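Local coordinates for ABM domain-containing protein (Caulobacter crescentus, PDB 3BM7) that is of unknown function but, as a dimeric ferredoxin-like protein of the antibiotic biosynthesis monooxygenase family, is a putative oxidoreductase, at residues Glu38-Asp43 against Gly95-Pro100; Lys47-Glu52 against Val57-Arg62. One frame throughout, in Å; residues are numbered along the deposited sequence.

Interaction 1 (Glu38-Asp43 against Gly95-Pro100); sequences EKVFLD and GAAMGP
The F41 ring receives the selenium of M98, a selenomethionine, at its edge: SE lies 75° off the ring normal and 5.0 Å from the ring centroid, close to the plane of the phenyl group. This Met-aromatic contact joins the two helices 34-51 and 89-98 that pack side by side on one face of the ferredoxin-like sheet. The ring atom nearest the selenium is CD2, at 3.7 Å from SE, while CB of F41 is also close to it. F41 carries its CG anti to the backbone N (chi1 -162°), which turns its CD2 edge to M98. From the other helix, the M98 chain runs extended through CG to the selenium; beyond it the chain bends at chi3, and the place of the methyl CE is doubtful, since the residue has a second conformer. The CB of V40 points toward the second helix, and its CG1 lies 3.8 Å from the selenium SE of M98. The contact is apolar throughout, and the two backbones come nearest at V40 and M98, whose CA atoms are 6.7 Å apart. V40 CG1 also touches the methyl of A97, with 3.9 Å between CG1 and CB.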
ATOM      1  N   GLU A  38       9.843  -6.000  14.664  1.00 19.42           N
ATOM      2  CA  GLU A  38      10.445  -5.223  13.578  1.00 19.63           C
ATOM      3  C   GLU A  38      11.767  -5.804  13.084  1.00 20.54           C
ATOM      4  O   GLU A  38      12.051  -5.812  11.889  1.00 21.41           O
ATOM      5  CB  GLU A  38      10.606  -3.733  13.928  1.00 20.07           C
ATOM      6  CG  GLU A  38       9.260  -3.024  14.078  1.00 19.87           C
ATOM      7  CD  GLU A  38       9.368  -1.545  14.347  1.00 23.82           C
ATOM      8  OE1 GLU A  38      10.475  -1.002  14.178  1.00 26.81           O
ATOM      9  OE2 GLU A  38       8.352  -0.941  14.756  1.00 24.04           O
ATOM     10  N   LYS A  39      12.582  -6.310  14.006  1.00 20.62           N
ATOM     11  CA  LYS A  39      13.832  -6.936  13.591  1.00 21.86           C
ATOM     12  C   LYS A  39      13.619  -8.144  12.699  1.00 20.31           C
ATOM     13  O   LYS A  39      14.284  -8.263  11.665  1.00 23.41           O
ATOM     14  CB  LYS A  39      14.670  -7.328  14.820  1.00 23.42           C
ATOM     15  CG  LYS A  39      16.035  -7.893  14.437  1.00 30.79           C
ATOM     16  N   VAL A  40      12.690  -9.029  13.071  1.00 20.55           N
ATOM     17  CA  VAL A  40      12.400 -10.197  12.255  1.00 20.06           C
ATOM     18  C   VAL A  40      11.802  -9.759  10.924  1.00 21.24           C
ATOM     19  O   VAL A  40      12.188 -10.258   9.862  1.00 20.41           O
ATOM     20  CB  VAL A  40      11.418 -11.124  12.947  1.00 20.76           C
ATOM     21  CG1 VAL A  40      11.012 -12.282  12.019  1.00 26.25           C
ATOM     22  CG2 VAL A  40      12.028 -11.644  14.266  1.00 25.79           C
ATOM     23  N   PHE A  41      10.850  -8.826  10.972  1.00 20.24           N
ATOM     24  CA  PHE A  41      10.232  -8.396   9.741  1.00 20.40           C
ATOM     25  C   PHE A  41      11.226  -7.729   8.772  1.00 20.18           C
ATOM     26  O   PHE A  41      11.190  -7.980   7.570  1.00 19.89           O
ATOM     27  CB  PHE A  41       9.028  -7.474   9.964  1.00 19.24           C
ATOM     28  CG  PHE A  41       8.159  -7.403   8.745  1.00 19.44           C
ATOM     29  CD1 PHE A  41       8.498  -6.594   7.686  1.00 21.20           C
ATOM     30  CD2 PHE A  41       7.093  -8.251   8.614  1.00 21.95           C
ATOM     31  CE1 PHE A  41       7.727  -6.620   6.525  1.00 21.57           C
ATOM     32  CE2 PHE A  41       6.319  -8.252   7.462  1.00 23.39           C
ATOM     33  CZ  PHE A  41       6.664  -7.434   6.443  1.00 20.70           C
ATOM     34  N   LEU A  42      12.069  -6.851   9.280  1.00 19.70           N
ATOM     35  CA  LEU A  42      13.018  -6.179   8.384  1.00 19.36           C
ATOM     36  C   LEU A  42      14.028  -7.134   7.773  1.00 21.13           C
ATOM     37  O   LEU A  42      14.448  -6.963   6.640  1.00 20.84           O
ATOM     38  CB  LEU A  42      13.693  -5.005   9.081  1.00 21.16           C
ATOM     39  CG  LEU A  42      12.786  -3.811   9.379  1.00 22.70           C
ATOM     40  CD1 LEU A  42      13.510  -2.765  10.200  1.00 27.51           C
ATOM     41  CD2 LEU A  42      12.234  -3.206   8.052  1.00 24.96           C
ATOM     42  N   ASP A  43      14.419  -8.144   8.537  0.50 19.41           N
ATOM     43  CA  ASP A  43      15.296  -9.171   8.028  0.50 19.14           C
ATOM     44  C   ASP A  43      14.589  -9.938   6.895  0.50 19.07           C
ATOM     45  O   ASP A  43      15.188 -10.217   5.861  0.50 19.48           O
ATOM     46  CB  ASP A  43      15.697 -10.092   9.172  0.50 18.26           C
ATOM     47  CG  ASP A  43      16.524 -11.246   8.716  0.50 23.32           C
ATOM     48  OD1 ASP A  43      17.754 -11.103   8.659  0.50 21.89           O
ATOM     49  OD2 ASP A  43      15.942 -12.301   8.426  0.50 20.15           O
ATOM     50  N   GLY A  95       7.722 -16.182   9.605  1.00 23.32           N
ATOM     51  CA  GLY A  95       6.400 -16.317  10.157  1.00 23.67           C
ATOM     52  C   GLY A  95       6.438 -17.022  11.511  1.00 24.80           C
ATOM     53  O   GLY A  95       5.798 -16.578  12.461  1.00 25.44           O
ATOM     54  N   ALA A  96       7.202 -18.108  11.601  1.00 23.12           N
ATOM     55  CA  ALA A  96       7.362 -18.835  12.875  1.00 24.16           C
ATOM     56  C   ALA A  96       7.984 -17.969  13.972  1.00 24.21           C
ATOM     57  O   ALA A  96       7.609 -18.070  15.155  1.00 23.69           O
ATOM     58  CB  ALA A  96       8.227 -20.093  12.656  1.00 23.75           C
ATOM     59  N   ALA A  97       8.942 -17.127  13.583  1.00 24.49           N
ATOM     60  CA  ALA A  97       9.634 -16.237  14.521  1.00 23.01           C
ATOM     61  C   ALA A  97       8.717 -15.078  14.975  1.00 24.85           C
ATOM     62  O   ALA A  97       8.798 -14.646  16.125  1.00 28.77           O
ATOM     63  CB  ALA A  97      10.944 -15.704  13.901  1.00 23.53           C
HETATM   64  N   MSE A  98       7.847 -14.589  14.099  0.50 24.04           N
HETATM   65  CA  MSE A  98       6.985 -13.440  14.430  0.50 23.45           C
HETATM   66  C   MSE A  98       5.661 -13.779  15.058  0.50 25.30           C
HETATM   67  O   MSE A  98       5.041 -12.918  15.679  0.50 22.67           O
HETATM   68  CB  MSE A  98       6.699 -12.596  13.189  0.50 24.13           C
HETATM   69  CG  MSE A  98       7.906 -11.959  12.665  0.50 24.91           C
HETATM   70 SE   MSE A  98       7.544 -10.953  11.071  0.37 23.98          SE
HETATM   71  CE  MSE A  98       5.699 -11.673  10.556  0.50 20.28           C
ATOM     72  N   GLY A  99       5.186 -15.010  14.876  1.00 26.30           N
ATOM     73  CA  GLY A  99       3.938 -15.422  15.499  1.00 26.10           C
ATOM     74  C   GLY A  99       3.833 -15.066  16.972  1.00 25.79           C
ATOM     75  O   GLY A  99       2.842 -14.492  17.379  1.00 24.50           O
ATOM     76  N   PRO A 100       4.846 -15.428  17.779  1.00 23.61           N
ATOM     77  CA  PRO A 100       4.761 -15.152  19.211  1.00 24.86           C
ATOM     78  C   PRO A 100       4.704 -13.694  19.599  1.00 22.33           C
ATOM     79  O   PRO A 100       4.367 -13.404  20.753  1.00 24.95           O
ATOM     80  CB  PRO A 100       6.026 -15.822  19.788  1.00 26.22           C
ATOM     81  CG  PRO A 100       6.477 -16.752  18.747  1.00 27.76           C
ATOM     82  CD  PRO A 100       6.042 -16.218  17.441  1.00 26.96           C
TER

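Interaction 2 (Lys47-Glu52 against Val57-Arg62). With EDO (1,2-ethanediol), chain B.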
ATOM      1  N   LYS A  47      15.429 -10.015   2.575  1.00 17.18           N
ATOM      2  CA  LYS A  47      15.487 -11.256   1.815  1.00 17.49           C
ATOM      3  C   LYS A  47      14.506 -11.271   0.629  1.00 14.99           C
ATOM      4  O   LYS A  47      14.859 -11.678  -0.496  1.00 17.90           O
ATOM      5  CB  LYS A  47      15.290 -12.463   2.744  1.00 18.57           C
ATOM      6  CG  LYS A  47      16.491 -12.640   3.709  1.00 18.37           C
ATOM      7  CD  LYS A  47      16.291 -13.713   4.771  1.00 21.52           C
ATOM      8  CE  LYS A  47      17.492 -13.690   5.774  1.00 22.76           C
ATOM      9  NZ  LYS A  47      17.178 -14.338   7.092  1.00 35.87           N
ATOM     10  N   VAL A  48      13.308 -10.811   0.913  1.00 18.07           N
ATOM     11  CA  VAL A  48      12.225 -10.743  -0.099  1.00 18.71           C
ATOM     12  C   VAL A  48      12.726  -9.869  -1.244  1.00 19.01           C
ATOM     13  O   VAL A  48      12.755 -10.292  -2.416  1.00 20.19           O
ATOM     14  CB  VAL A  48      10.912 -10.239   0.478  1.00 17.09           C
ATOM     15  CG1 VAL A  48       9.968  -9.916  -0.675  1.00 18.50           C
ATOM     16  CG2 VAL A  48      10.298 -11.273   1.406  1.00 18.16           C
ATOM     17  N   LYS A  49      13.123  -8.641  -0.903  1.00 19.39           N
ATOM     18  CA  LYS A  49      13.627  -7.711  -1.959  1.00 23.46           C
ATOM     19  C   LYS A  49      14.868  -8.169  -2.719  1.00 20.71           C
ATOM     20  O   LYS A  49      15.008  -7.980  -3.949  1.00 20.57           O
ATOM     21  CB  LYS A  49      13.802  -6.305  -1.381  1.00 23.68           C
ATOM     22  CG  LYS A  49      12.497  -5.762  -0.899  1.00 28.15           C
ATOM     23  CD  LYS A  49      12.586  -4.340  -0.407  1.00 34.19           C
ATOM     24  CE  LYS A  49      11.947  -4.190   0.934  1.00 40.09           C
ATOM     25  NZ  LYS A  49      11.735  -2.766   1.255  1.00 37.09           N
ATOM     26  N   ALA A  50      15.796  -8.818  -2.027  1.00 13.37           N
ATOM     27  CA  ALA A  50      16.936  -9.275  -2.642  1.00 12.29           C
ATOM     28  C   ALA A  50      16.717 -10.497  -3.519  1.00 14.81           C
ATOM     29  O   ALA A  50      17.433 -10.653  -4.504  1.00 16.06           O
ATOM     30  CB  ALA A  50      18.021  -9.620  -1.543  1.00 19.28           C
ATOM     31  N   ASN A  51      15.815 -11.397  -3.131  1.00 18.71           N
ATOM     32  CA  ASN A  51      15.668 -12.706  -3.760  1.00 19.80           C
ATOM     33  C   ASN A  51      14.543 -12.869  -4.764  1.00 21.83           C
ATOM     34  O   ASN A  51      14.584 -13.803  -5.571  1.00 24.09           O
ATOM     35  CB  ASN A  51      15.508 -13.794  -2.689  1.00 21.20           C
ATOM     36  CG  ASN A  51      16.697 -13.890  -1.780  1.00 24.90           C
ATOM     37  OD1 ASN A  51      17.840 -13.728  -2.217  1.00 29.66           O
ATOM     38  ND2 ASN A  51      16.459 -14.216  -0.519  1.00 29.21           N
ATOM     39  N   GLU A  52      13.571 -11.962  -4.745  1.00 19.78           N
ATOM     40  CA  GLU A  52      12.315 -12.122  -5.518  1.00 17.50           C
ATOM     41  C   GLU A  52      12.088 -11.006  -6.524  1.00 17.80           C
ATOM     42  O   GLU A  52      11.555  -9.950  -6.173  1.00 19.40           O
ATOM     43  CB  GLU A  52      11.124 -12.160  -4.565  1.00 17.07           C
ATOM     44  CG  GLU A  52      11.116 -13.381  -3.651  1.00 20.71           C
ATOM     45  CD  GLU A  52      10.065 -13.320  -2.549  1.00 19.59           C
ATOM     46  OE1 GLU A  52       8.889 -12.917  -2.818  1.00 22.38           O
ATOM     47  OE2 GLU A  52      10.437 -13.655  -1.377  1.00 23.08           O
ATOM     48  N   VAL A  57       7.112  -4.230  -4.523  1.00 20.19           N
ATOM     49  CA  VAL A  57       7.020  -3.406  -3.305  1.00 20.24           C
ATOM     50  C   VAL A  57       6.847  -4.324  -2.106  1.00 19.38           C
ATOM     51  O   VAL A  57       6.010  -5.250  -2.131  1.00 19.53           O
ATOM     52  CB  VAL A  57       5.852  -2.412  -3.387  1.00 21.26           C
ATOM     53  CG1 VAL A  57       5.776  -1.534  -2.087  1.00 21.69           C
ATOM     54  CG2 VAL A  57       5.983  -1.550  -4.665  1.00 22.99           C
ATOM     55  N   TYR A  58       7.576  -4.055  -1.025  1.00 19.44           N
ATOM     56  CA  TYR A  58       7.421  -4.794   0.187  1.00 20.05           C
ATOM     57  C   TYR A  58       7.807  -3.895   1.342  1.00 21.65           C
ATOM     58  O   TYR A  58       8.952  -3.881   1.774  1.00 24.42           O
ATOM     59  CB  TYR A  58       8.286  -6.070   0.152  1.00 21.56           C
ATOM     60  CG  TYR A  58       7.846  -7.105   1.122  1.00 19.90           C
ATOM     61  CD1 TYR A  58       6.733  -7.884   0.911  1.00 21.83           C
ATOM     62  CD2 TYR A  58       8.566  -7.320   2.310  1.00 23.65           C
ATOM     63  CE1 TYR A  58       6.315  -8.844   1.827  1.00 24.50           C
ATOM     64  CE2 TYR A  58       8.160  -8.243   3.223  1.00 23.20           C
ATOM     65  CZ  TYR A  58       7.079  -9.044   2.993  1.00 23.21           C
ATOM     66  OH  TYR A  58       6.653  -9.975   3.900  1.00 28.94           O
ATOM     67  N   GLN A  59       6.861  -3.127   1.842  1.00 19.42           N
ATOM     68  CA  GLN A  59       7.174  -1.998   2.708  1.00 20.87           C
ATOM     69  C   GLN A  59       6.357  -2.084   3.994  1.00 19.19           C
ATOM     70  O   GLN A  59       5.097  -1.872   4.061  1.00 18.60           O
ATOM     71  CB  GLN A  59       6.880  -0.671   2.008  1.00 20.79           C
ATOM     72  CG  GLN A  59       7.219   0.510   2.895  1.00 23.41           C
ATOM     73  CD  GLN A  59       8.701   0.559   3.190  1.00 23.69           C
ATOM     74  OE1 GLN A  59       9.552   0.661   2.266  1.00 26.06           O
ATOM     75  NE2 GLN A  59       9.048   0.483   4.478  1.00 24.73           N
ATOM     76  N   LEU A  60       7.062  -2.361   5.106  1.00 18.70           N
ATOM     77  CA  LEU A  60       6.468  -2.285   6.408  1.00 18.87           C
ATOM     78  C   LEU A  60       6.194  -0.830   6.788  1.00 18.81           C
ATOM     79  O   LEU A  60       7.048   0.030   6.610  1.00 20.20           O
ATOM     80  CB  LEU A  60       7.434  -2.856   7.453  1.00 20.01           C
ATOM     81  CG  LEU A  60       6.860  -3.016   8.854  1.00 20.37           C
ATOM     82  CD1 LEU A  60       5.689  -3.999   8.967  1.00 20.39           C
ATOM     83  CD2 LEU A  60       8.042  -3.425   9.821  1.00 20.72           C
ATOM     84  N   THR A  61       5.020  -0.590   7.316  1.00 18.74           N
ATOM     85  CA  THR A  61       4.638   0.723   7.882  1.00 19.19           C
ATOM     86  C   THR A  61       3.950   0.590   9.211  1.00 20.56           C
ATOM     87  O   THR A  61       3.363  -0.455   9.521  1.00 18.97           O
ATOM     88  CB  THR A  61       3.680   1.515   6.905  1.00 19.98           C
ATOM     89  OG1 THR A  61       2.337   1.003   7.009  1.00 20.96           O
ATOM     90  CG2 THR A  61       4.233   1.507   5.449  1.00 21.36           C
ATOM     91  N   ARG A  62       4.004   1.659  10.021  1.00 20.63           N
ATOM     92  CA  ARG A  62       3.347   1.684  11.316  1.00 20.34           C
ATOM     93  C   ARG A  62       2.109   2.567  11.276  1.00 19.53           C
ATOM     94  O   ARG A  62       2.183   3.681  10.739  1.00 21.36           O
ATOM     95  CB  ARG A  62       4.282   2.317  12.365  1.00 21.56           C
ATOM     96  CG  ARG A  62       5.624   1.681  12.499  1.00 25.95           C
ATOM     97  CD  ARG A  62       6.274   2.062  13.881  1.00 26.13           C
ATOM     98  NE  ARG A  62       7.683   1.674  13.942  1.00 26.09           N
ATOM     99  CZ  ARG A  62       8.694   2.394  13.484  1.00 29.00           C
ATOM    100  NH1 ARG A  62       8.504   3.611  12.973  1.00 32.70           N
ATOM    101  NH2 ARG A  62       9.925   1.903  13.568  1.00 30.02           N
TER
HETATM  102  C1  EDO B  97      16.077 -10.299  -7.694  1.00 52.10           C
HETATM  103  O1  EDO B  97      16.313 -11.427  -6.854  1.00 48.74           O
HETATM  104  C2  EDO B  97      15.460  -9.189  -6.857  1.00 49.96           C
HETATM  105  O2  EDO B  97      15.376  -8.000  -7.642  1.00 57.76           O
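V48 sets its side chain against the ring of Y58, starting with CB, which lies 4.2 Å from CD2 of the tyrosine. Here the last turn of helix 34-51 packs on strand 55-62, the two consecutive elements of the ferredoxin-like fold running nearly antiparallel, with 165° between the axes of 47-51 and 57-62. From CB the valine forks. CG1, anti to the backbone N, reaches over one face of the ring, only 18° off its normal, in a CH-pi contact displaced toward the rim; its closest ring atom is CG of Y58, at 4.0 Å. The other branch, CG2, meets CE2 farther round the same ring. H85 of helix 79-87 also meets this tyrosine, so the ring lies among V48, H85 and the L44 and A45 side chains of helix 34-51. K49 follows a different path: its chain, bent at chi3, reaches from the helix to the strand, and CE passes CB of Y58 before the ammonium makes a weak hydrogen bond to the tyrosine backbone carbonyl. Next along the strand, the Q59 side chain bends at chi2, and its amide is held by a nearly straight bond, 173° at the hydrogen, in which NE2 donates to the carbonyl O of L60 at 3.0 Å.

How the interactions relate
Helix 34-51 serves both contacts, with 38-43 turned to helix 89-98 in interaction 1 and 47-52 settled on strand 55-62 in interaction 2; the centres lie about 13 Å apart. F41 bridges them: its CZ is 3.6 Å from the Y58 OH, and its CD1 is 3.8 Å from CD2 of L60, so the phenyl ring that meets M98 also lies over the strand. A salt bridge, 2.8 Å from E38 OE2 to R62 NE, ties the earlier part of the helix to the end of the strand. Both contacts approach V114 of the second subunit; a strand of that subunit pairs antiparallel with T61 and R62 and carries the sheet across the dimer interface. The ethanediol, probably from crystallisation, is hydrogen-bonded to A50 O.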